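Peroxiredoxin PRX1, mitochondrial (Saccharomyces cerevisiae, PDB 5YKJ) reduces peroxides at the expense of thiols as a mitochondrial 1-Cys peroxiredoxin, its oxidised thiol probably being resolved by the glutathione and thioredoxin systems. Local coordinates at residues A[130-135]-A[158-163]. Residues are numbered along the deposited sequence; the frame is centred on the assembly and turned at random.
Sequences VFVIDP and RVIDAL
V132 meets L163 and I160 where helix 153-169 packs on the central mixed sheet of this thioredoxin-fold peroxiredoxin. The tight part is a single pair of methyl groups: V132 CG1 lies 3.9 Å from L163 CD1, and the two side chains reach toward each other tip to tip. The torsions account for this. CG1 of V132 is anti to the backbone N (chi1 179°), while L163 turns CG opposite its carbonyl carbon (chi1 -74°) and carries CD1 to the strand. One turn of the helix away the fit is looser, with I160 CG1 at 4.5 Å from the same valine CG1. The nearest CA atoms across the contact, V132 CA and I160 CA, stay 7.8 Å apart, and no hydrogen bond crosses the interface, so the join is purely apolar and small, burying 109 Å² in all. The CB of I133 points away from the helix, and its side chain touches A8. L163 also touches W30 and R140 on the two strands flanking 129-133, and V159 touches L141, which spreads the helix over three strands. V132 and I160 are buried, whereas L163 is partly exposed. D161 and R158, also partly exposed, take no part; D161 forms a salt bridge with R61 and R158 one with E155. Within the helix, L163 N donates to V159 O at 2.9 Å.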
ATOM      1  N   VAL A 130      -2.452  -5.415   2.354  1.00  5.92           N
ATOM      2  CA  VAL A 130      -1.889  -4.288   1.652  1.00  7.30           C
ATOM      3  C   VAL A 130      -1.192  -3.427   2.711  1.00  7.48           C
ATOM      4  O   VAL A 130      -1.753  -3.112   3.668  1.00  8.26           O
ATOM      5  CB  VAL A 130      -2.928  -3.421   0.894  1.00  8.57           C
ATOM      6  CG1 VAL A 130      -2.263  -2.221   0.214  1.00  9.46           C
ATOM      7  CG2 VAL A 130      -3.587  -4.238  -0.185  1.00  9.38           C
ATOM      8  N   PHE A 131       0.065  -3.125   2.467  1.00  6.49           N
ATOM      9  CA  PHE A 131       0.831  -2.312   3.373  1.00  6.13           C
ATOM     10  C   PHE A 131       1.262  -0.998   2.699  1.00 10.28           C
ATOM     11  O   PHE A 131       1.827  -1.048   1.673  1.00 10.31           O
ATOM     12  CB  PHE A 131       2.124  -3.067   3.805  1.00  6.32           C
ATOM     13  CG  PHE A 131       1.902  -4.448   4.384  1.00  7.98           C
ATOM     14  CD1 PHE A 131       1.752  -5.567   3.581  1.00  6.24           C
ATOM     15  CD2 PHE A 131       1.871  -4.642   5.753  1.00  8.32           C
ATOM     16  CE1 PHE A 131       1.553  -6.797   4.113  1.00  8.75           C
ATOM     17  CE2 PHE A 131       1.670  -5.914   6.268  1.00  8.10           C
ATOM     18  CZ  PHE A 131       1.547  -6.953   5.444  1.00  6.94           C
ATOM     19  N   VAL A 132       0.948   0.144   3.308  1.00  6.82           N
ATOM     20  CA  VAL A 132       1.389   1.431   2.812  1.00  6.89           C
ATOM     21  C   VAL A 132       2.616   1.785   3.636  1.00 10.42           C
ATOM     22  O   VAL A 132       2.542   1.837   4.818  1.00  9.55           O
ATOM     23  CB  VAL A 132       0.321   2.462   3.022  1.00  6.61           C
ATOM     24  CG1 VAL A 132       0.796   3.821   2.534  1.00  8.71           C
ATOM     25  CG2 VAL A 132      -0.930   2.043   2.314  1.00  8.36           C
ATOM     26  N   ILE A 133       3.729   1.964   2.948  1.00  7.09           N
ATOM     27  CA  ILE A 133       5.036   2.201   3.564  1.00  7.42           C
ATOM     28  C   ILE A 133       5.632   3.561   3.207  1.00  8.67           C
ATOM     29  O   ILE A 133       5.603   3.957   2.101  1.00 10.01           O
ATOM     30  CB  ILE A 133       5.955   1.097   3.121  1.00  7.71           C
ATOM     31  CG1 ILE A 133       5.339  -0.215   3.544  1.00  8.99           C
ATOM     32  CG2 ILE A 133       7.364   1.229   3.658  1.00 10.00           C
ATOM     33  CD1 ILE A 133       5.931  -1.430   2.877  1.00 14.76           C
ATOM     34  N   ASP A 134       6.120   4.253   4.221  1.00  8.05           N
ATOM     35  CA  ASP A 134       6.691   5.536   4.000  1.00 11.23           C
ATOM     36  C   ASP A 134       8.153   5.457   3.552  1.00  8.91           C
ATOM     37  O   ASP A 134       8.722   4.461   3.499  1.00 11.37           O
ATOM     38  CB  ASP A 134       6.409   6.509   5.152  1.00 11.32           C
ATOM     39  CG  ASP A 134       7.263   6.252   6.401  1.00 11.37           C
ATOM     40  OD1 ASP A 134       8.235   5.561   6.335  1.00 11.42           O
ATOM     41  OD2 ASP A 134       6.874   6.798   7.405  1.00 10.34           O
ATOM     42  N   PRO A 135       8.720   6.627   3.221  1.00 10.81           N
ATOM     43  CA  PRO A 135      10.105   6.721   2.742  1.00 13.15           C
ATOM     44  C   PRO A 135      11.145   6.271   3.763  1.00 13.58           C
ATOM     45  O   PRO A 135      12.209   5.948   3.397  1.00 13.60           O
ATOM     46  CB  PRO A 135      10.263   8.199   2.367  1.00 21.08           C
ATOM     47  CG  PRO A 135       8.894   8.653   2.031  1.00 17.43           C
ATOM     48  CD  PRO A 135       7.970   7.860   2.936  1.00 11.81           C
ATOM     49  N   ARG A 158      -6.717   7.861  -1.558  1.00  7.81           N
ATOM     50  CA  ARG A 158      -7.208   8.809  -0.574  1.00 12.19           C
ATOM     51  C   ARG A 158      -6.358   8.791   0.707  1.00 10.34           C
ATOM     52  O   ARG A 158      -5.967   9.799   1.205  1.00 11.60           O
ATOM     53  CB  ARG A 158      -8.695   8.563  -0.261  1.00 12.52           C
ATOM     54  CG  ARG A 158      -9.381   9.678   0.527  1.00 10.07           C
ATOM     55  CD  ARG A 158     -10.733   9.293   1.111  1.00 10.08           C
ATOM     56  NE  ARG A 158     -10.635   8.296   2.143  1.00  8.98           N
ATOM     57  CZ  ARG A 158     -10.407   8.582   3.403  1.00  9.01           C
ATOM     58  NH1 ARG A 158     -10.321   9.840   3.811  1.00  9.92           N
ATOM     59  NH2 ARG A 158     -10.290   7.612   4.262  1.00  8.78           N
ATOM     60  N   VAL A 159      -6.080   7.606   1.189  1.00  7.23           N
ATOM     61  CA  VAL A 159      -5.256   7.490   2.361  1.00  7.07           C
ATOM     62  C   VAL A 159      -3.823   7.926   2.132  1.00  9.27           C
ATOM     63  O   VAL A 159      -3.240   8.380   2.997  1.00 10.78           O
ATOM     64  CB  VAL A 159      -5.357   6.146   3.101  1.00  6.68           C
ATOM     65  CG1 VAL A 159      -6.791   5.876   3.401  1.00 11.36           C
ATOM     66  CG2 VAL A 159      -4.718   5.024   2.317  1.00  6.85           C
ATOM     67  N   ILE A 160      -3.303   7.696   0.938  1.00  9.78           N
ATOM     68  CA  ILE A 160      -1.964   8.127   0.645  1.00  9.90           C
ATOM     69  C   ILE A 160      -1.941   9.671   0.727  1.00  9.99           C
ATOM     70  O   ILE A 160      -1.057  10.242   1.277  1.00 10.50           O
ATOM     71  CB  ILE A 160      -1.474   7.666  -0.750  1.00  8.90           C
ATOM     72  CG1 ILE A 160      -1.110   6.192  -0.727  1.00  8.67           C
ATOM     73  CG2 ILE A 160      -0.209   8.424  -1.151  1.00 11.29           C
ATOM     74  CD1 ILE A 160      -1.095   5.573  -2.104  1.00 15.03           C
ATOM     75  N   ASP A 161      -2.971  10.271   0.162  1.00 11.05           N
ATOM     76  CA  ASP A 161      -3.031  11.720   0.188  1.00  8.84           C
ATOM     77  C   ASP A 161      -3.117  12.266   1.626  1.00 12.89           C
ATOM     78  O   ASP A 161      -2.495  13.198   1.963  1.00 12.80           O
ATOM     79  CB  ASP A 161      -4.191  12.225  -0.657  1.00 11.42           C
ATOM     80  CG  ASP A 161      -3.912  12.132  -2.159  1.00 17.52           C
ATOM     81  OD1 ASP A 161      -2.807  12.034  -2.524  1.00 13.83           O
ATOM     82  OD2 ASP A 161      -4.829  12.159  -2.890  1.00 15.39           O
ATOM     83  N   ALA A 162      -3.924  11.626   2.432  1.00 11.12           N
ATOM     84  CA  ALA A 162      -4.045  12.000   3.801  1.00  8.72           C
ATOM     85  C   ALA A 162      -2.741  11.804   4.555  1.00 10.34           C
ATOM     86  O   ALA A 162      -2.371  12.608   5.301  1.00  9.19           O
ATOM     87  CB  ALA A 162      -5.161  11.197   4.458  1.00  9.71           C
ATOM     88  N   LEU A 163      -2.073  10.676   4.351  1.00  8.54           N
ATOM     89  CA  LEU A 163      -0.834  10.435   5.058  1.00  9.53           C
ATOM     90  C   LEU A 163       0.261  11.410   4.703  1.00  9.70           C
ATOM     91  O   LEU A 163       0.980  11.845   5.541  1.00 11.69           O
ATOM     92  CB  LEU A 163      -0.319   9.016   4.785  1.00 10.76           C
ATOM     93  CG  LEU A 163      -1.068   7.874   5.472  1.00  7.32           C
ATOM     94  CD1 LEU A 163      -0.765   6.577   4.743  1.00  7.08           C
ATOM     95  CD2 LEU A 163      -0.649   7.795   6.922  1.00  8.83           C
TER